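Local coordinates for protein parvulin 42 (Trypanosoma brucei brucei, PDB 6GMP) that probably catalyses the cis-trans isomerisation of peptide bonds preceding proline through its parvulin-type PPIase domain, the part of a longer protein present in this chain, at residues E91-V96 with H116-V121; V65-S70 with K76-L81. All coordinates share one frame; numbering follows the deposited sequence.

Overall arrangement
Both contacts belong to the single PPIC-type domain and reach the same antiparallel sheet, whose strand order is 80-84, 6-13, 114-120, 109-111. Along the chain they come in series. Contact 2 joins helix 59-69 to the turn leading into the edge strand 80-84; contact 1 follows, setting helix 91-97 against strand 114-120. Their centres lie about 15 Å apart, on opposite sides of the chain's centre, yet the two meet where Phe93 CZ packs 3.7 Å from Leu81 CD1. The pair illustrates how a parvulin domain is built: helices pack on one small sheet and on the turn that leads into it, by different chemistry, aromatic and apolar in contact 1, ionic and apolar in contact 2.

Contact 1 of 2, residues E91-V96 with H116-V121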
# COMPACT_ATOMS: atom_id res chain seq x y z
N GLU A 91 -14.61 2.18 -2.07
CA GLU A 91 -14.99 2.80 -0.80
C GLU A 91 -14.05 2.44 0.35
O GLU A 91 -13.78 3.29 1.20
CB GLU A 91 -16.43 2.43 -0.43
CG GLU A 91 -17.01 3.29 0.69
CD GLU A 91 -18.47 2.95 0.99
OE1 GLU A 91 -19.04 2.09 0.29
OE2 GLU A 91 -19.03 3.55 1.94
N GLY A 92 -13.56 1.21 0.36
CA GLY A 92 -12.68 0.76 1.43
C GLY A 92 -11.40 1.55 1.46
O GLY A 92 -10.93 1.96 2.52
N PHE A 93 -10.82 1.77 0.28
CA PHE A 93 -9.58 2.51 0.13
C PHE A 93 -9.84 3.98 0.43
O PHE A 93 -9.13 4.61 1.22
CB PHE A 93 -9.07 2.37 -1.31
CG PHE A 93 -7.75 3.05 -1.57
CD1 PHE A 93 -7.69 4.41 -1.79
CD2 PHE A 93 -6.59 2.32 -1.63
CE1 PHE A 93 -6.48 5.03 -2.04
CE2 PHE A 93 -5.38 2.93 -1.89
CZ PHE A 93 -5.33 4.29 -2.10
N ASP A 94 -10.86 4.51 -0.22
CA ASP A 94 -11.17 5.92 -0.14
C ASP A 94 -11.37 6.40 1.29
O ASP A 94 -10.82 7.43 1.67
CB ASP A 94 -12.42 6.21 -0.97
CG ASP A 94 -12.73 7.68 -1.05
OD1 ASP A 94 -12.00 8.38 -1.78
OD2 ASP A 94 -13.68 8.13 -0.38
N THR A 95 -12.13 5.66 2.09
CA THR A 95 -12.47 6.11 3.44
C THR A 95 -11.22 6.22 4.31
O THR A 95 -11.04 7.21 5.03
CB THR A 95 -13.53 5.21 4.12
OG1 THR A 95 -13.84 5.73 5.41
CG2 THR A 95 -13.04 3.78 4.26
N VAL A 96 -10.35 5.21 4.24
CA VAL A 96 -9.12 5.19 5.02
C VAL A 96 -8.18 6.28 4.53
O VAL A 96 -7.60 7.00 5.35
CB VAL A 96 -8.42 3.81 4.93
CG1 VAL A 96 -7.02 3.85 5.53
CG2 VAL A 96 -9.26 2.76 5.64
N HIS A 116 -3.47 -2.93 1.51
CA HIS A 116 -2.73 -1.68 1.31
C HIS A 116 -2.23 -1.06 2.61
O HIS A 116 -2.90 -1.14 3.64
CB HIS A 116 -3.63 -0.61 0.67
CG HIS A 116 -4.37 -1.05 -0.55
ND1 HIS A 116 -4.12 -0.51 -1.79
CD2 HIS A 116 -5.41 -1.90 -0.71
CE1 HIS A 116 -4.94 -1.04 -2.67
NE2 HIS A 116 -5.74 -1.88 -2.04
N LEU A 117 -1.09 -0.39 2.52
CA LEU A 117 -0.73 0.65 3.49
C LEU A 117 -0.76 1.92 2.68
O LEU A 117 -0.12 1.99 1.64
CB LEU A 117 0.68 0.44 4.04
CG LEU A 117 0.94 -0.87 4.80
CD1 LEU A 117 2.40 -0.92 5.27
CD2 LEU A 117 0.02 -1.07 5.96
N ILE A 118 -1.52 2.91 3.14
CA ILE A 118 -1.69 4.16 2.42
C ILE A 118 -0.97 5.28 3.15
O ILE A 118 -1.07 5.40 4.36
CB ILE A 118 -3.19 4.53 2.25
CG1 ILE A 118 -3.92 3.38 1.56
CG2 ILE A 118 -3.33 5.80 1.43
CD1 ILE A 118 -5.40 3.51 1.55
N TYR A 119 -0.23 6.09 2.39
CA TYR A 119 0.53 7.20 2.92
C TYR A 119 0.05 8.51 2.30
O TYR A 119 -0.06 8.62 1.08
CB TYR A 119 2.02 6.99 2.60
CG TYR A 119 2.92 8.14 2.98
CD1 TYR A 119 3.13 8.50 4.30
CD2 TYR A 119 3.62 8.84 2.00
CE1 TYR A 119 3.97 9.53 4.64
CE2 TYR A 119 4.47 9.87 2.33
CZ TYR A 119 4.65 10.21 3.65
OH TYR A 119 5.50 11.24 3.98
N ARG A 120 -0.23 9.49 3.14
CA ARG A 120 -0.56 10.82 2.64
C ARG A 120 0.69 11.69 2.61
O ARG A 120 1.31 11.97 3.66
CB ARG A 120 -1.63 11.48 3.52
CG ARG A 120 -2.03 12.84 3.00
CD ARG A 120 -3.12 13.46 3.82
NE ARG A 120 -3.32 14.85 3.44
CZ ARG A 120 -4.14 15.68 4.06
NH1 ARG A 120 -4.87 15.27 5.10
NH2 ARG A 120 -4.24 16.93 3.63
N VAL A 121 1.07 12.13 1.42
CA VAL A 121 2.28 12.92 1.23
C VAL A 121 2.14 14.24 1.95
O VAL A 121 3.03 14.66 2.70
CB VAL A 121 2.56 13.17 -0.27
CG1 VAL A 121 3.83 13.98 -0.45
CG2 VAL A 121 2.69 11.84 -0.99
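Phe93 lays one face of its ring over the end of Ile118, joining helix 91-97 to strand 114-120 of the parvulin sheet. The helix crosses this strand at -37°, with the short axes 9.9 Å apart, so it is long side chains that fill the gap. From Ile118, whose CG1 stands anti to the carbonyl carbon (chi1 -56°) and whose chain then runs on extended, CD1 reaches the ring face in a CH-pi contact, 3.6 Å from the Phe93 centroid. The methyl lies over the face but somewhat toward the rim, and is nearest Phe93 CE2 at 3.5 Å. One terminal methyl thus comes within van der Waals range of all six ring carbons.

The same rim of the phenyl ring serves a second partner. Phe93 and His116 form a T-shaped pair, the phenylalanine giving its edge and the imidazole its face, with centroids 5.2 Å apart and planes at 79°. Phe93 CD2 stands over the imidazole toward its rim, while His116 ND1 lies close to the phenyl plane, 3.7 Å from Phe93 CE2.

The imidazole itself is held from elsewhere: ND1 is hydrogen-bonded to His10 ND1 and NE2 to Thr111 OG1, which fixes the rotation of the ring that Phe93 abuts. His10 and His116, on neighbouring strands, are consistent with the paired histidines found in the active site of parvulins, and Phe93, packed on His116, would probably line that site, as the phenylalanine at this position does in Pin1. Further along the helix the packing becomes thinner and wholly aliphatic. Val96, one turn on, directs its CB toward the strand, and Val96 CG1 rests 4.3 Å from Ile118 CD1, the same methyl that lies over the face of Phe93.

Contact 2 of 2, residues V65-S70 with K76-L81; sequences VVRDFS and KRDGDL
Arg67 and Asp78 form a two-pronged salt bridge between helix 59-69 and the turn that opens strand 80-84. The guanidinium offers its side, NE and NH2, and each nitrogen takes a different carboxylate oxygen. Arg67 NE donates to Asp78 OD1 over 2.9 Å, fairly straight at 162°; the acceptor lies almost in the guanidinium plane, whereas NE itself comes from above the carboxylate plane. Arg67 NH2 reaches Asp78 OD2 over 2.8 Å, meeting it on the syn side but tilted out of the carboxylate plane. The two flat groups are accordingly not coplanar but turned 49° against each other. The reach comes from the shape of the arginine: CG is anti to the carbonyl carbon (chi1 -68°) and the chain is extended from there to NE, crossing the aspartate at a slant, with Arg67 CG 3.4 Å from Asp78 OD1.

Asp78 and Gly79 are the central residues of a type I' beta turn, both with positive phi, closed by Asp80 N bonding to Arg77 O at 3.2 Å. Next to the ion pair, Val66 points its CB at this turn and packs against main chain rather than side chain: Val66 CG1 lies 3.5 Å from Asp78 C, close to the peptide that runs on to Gly79 N. Having no side chain, Gly79 lets the turn settle against the valine, the CA atoms of Val66 and Gly79 being 6.0 Å apart. Gly79 also shares backbone hydrogen bonding with His10, and Val66 touches Val11, so helix, turn and strand 6-13 come together here. The polar grip lies toward the outside with the apolar layer on the buried side; two bonds restrict rotation of the carboxylate, and the opposite charges probably balance each other locally.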
# COMPACT_ATOMS: atom_id res chain seq x y z
N VAL A 65 9.66 1.06 2.32
CA VAL A 65 8.82 -0.12 2.44
C VAL A 65 8.17 -0.46 1.10
O VAL A 65 7.96 -1.63 0.80
CB VAL A 65 7.80 -0.04 3.59
CG1 VAL A 65 8.55 -0.04 4.93
CG2 VAL A 65 6.92 1.17 3.47
N VAL A 66 7.88 0.53 0.26
CA VAL A 66 7.41 0.25 -1.09
C VAL A 66 8.45 -0.56 -1.86
O VAL A 66 8.14 -1.59 -2.47
CB VAL A 66 7.11 1.56 -1.88
CG1 VAL A 66 6.77 1.24 -3.33
CG2 VAL A 66 5.98 2.38 -1.22
N ARG A 67 9.69 -0.09 -1.83
CA ARG A 67 10.78 -0.76 -2.53
C ARG A 67 11.00 -2.19 -2.05
O ARG A 67 11.31 -3.06 -2.85
CB ARG A 67 12.08 0.03 -2.41
CG ARG A 67 12.04 1.33 -3.15
CD ARG A 67 13.23 2.18 -2.82
NE ARG A 67 13.21 3.43 -3.57
CZ ARG A 67 14.03 4.45 -3.35
NH1 ARG A 67 14.97 4.36 -2.42
NH2 ARG A 67 13.92 5.54 -4.08
N ASP A 68 10.81 -2.42 -0.75
CA ASP A 68 11.08 -3.73 -0.16
C ASP A 68 9.91 -4.71 -0.30
O ASP A 68 10.13 -5.92 -0.38
CB ASP A 68 11.45 -3.60 1.32
CG ASP A 68 12.78 -2.91 1.54
OD1 ASP A 68 13.59 -2.79 0.59
OD2 ASP A 68 13.01 -2.47 2.69
N PHE A 69 8.68 -4.20 -0.36
CA PHE A 69 7.51 -5.06 -0.17
C PHE A 69 6.36 -4.88 -1.17
O PHE A 69 5.57 -5.80 -1.31
CB PHE A 69 6.93 -4.92 1.24
CG PHE A 69 7.85 -5.37 2.34
CD1 PHE A 69 8.05 -6.73 2.59
CD2 PHE A 69 8.51 -4.45 3.14
CE1 PHE A 69 8.89 -7.14 3.60
CE2 PHE A 69 9.35 -4.86 4.16
CZ PHE A 69 9.54 -6.21 4.39
N SER A 70 6.23 -3.73 -1.83
CA SER A 70 5.03 -3.53 -2.64
C SER A 70 5.05 -4.43 -3.87
O SER A 70 6.09 -4.65 -4.50
CB SER A 70 4.85 -2.09 -3.07
OG SER A 70 3.57 -1.98 -3.70
N LYS A 76 6.98 1.06 -9.60
CA LYS A 76 7.92 1.54 -10.61
C LYS A 76 8.16 3.04 -10.46
O LYS A 76 9.09 3.59 -11.04
CB LYS A 76 7.46 1.20 -12.03
CG LYS A 76 6.36 2.09 -12.58
CD LYS A 76 6.00 1.71 -14.01
CE LYS A 76 4.67 0.96 -14.10
NZ LYS A 76 4.73 -0.40 -13.50
N ARG A 77 7.30 3.70 -9.68
CA ARG A 77 7.50 5.11 -9.32
C ARG A 77 7.42 5.24 -7.80
O ARG A 77 6.88 6.21 -7.26
CB ARG A 77 6.50 6.03 -10.02
CG ARG A 77 6.84 6.35 -11.49
CD ARG A 77 8.27 6.87 -11.68
NE ARG A 77 9.07 5.91 -12.45
CZ ARG A 77 9.28 5.99 -13.77
NH1 ARG A 77 8.77 6.99 -14.48
NH2 ARG A 77 10.01 5.06 -14.37
N ASP A 78 7.99 4.25 -7.13
CA ASP A 78 8.13 4.25 -5.67
C ASP A 78 6.80 4.34 -4.93
O ASP A 78 6.75 4.76 -3.78
CB ASP A 78 9.10 5.35 -5.20
CG ASP A 78 10.56 4.93 -5.28
OD1 ASP A 78 10.85 3.71 -5.23
OD2 ASP A 78 11.44 5.82 -5.35
N GLY A 79 5.74 3.89 -5.59
CA GLY A 79 4.43 3.76 -4.98
C GLY A 79 3.53 4.98 -5.11
O GLY A 79 2.46 5.02 -4.51
N ASP A 80 3.96 5.94 -5.90
CA ASP A 80 3.20 7.17 -6.12
C ASP A 80 1.88 6.89 -6.83
O ASP A 80 1.86 6.31 -7.92
CB ASP A 80 4.06 8.12 -6.95
CG ASP A 80 3.52 9.54 -7.01
OD1 ASP A 80 2.51 9.86 -6.34
OD2 ASP A 80 4.14 10.35 -7.72
N LEU A 81 0.78 7.31 -6.21
CA LEU A 81 -0.54 7.26 -6.85
C LEU A 81 -0.99 8.61 -7.39
O LEU A 81 -2.06 8.71 -7.97
CB LEU A 81 -1.58 6.76 -5.84
CG LEU A 81 -1.33 5.35 -5.29
CD1 LEU A 81 -2.39 4.98 -4.25
CD2 LEU A 81 -1.28 4.33 -6.42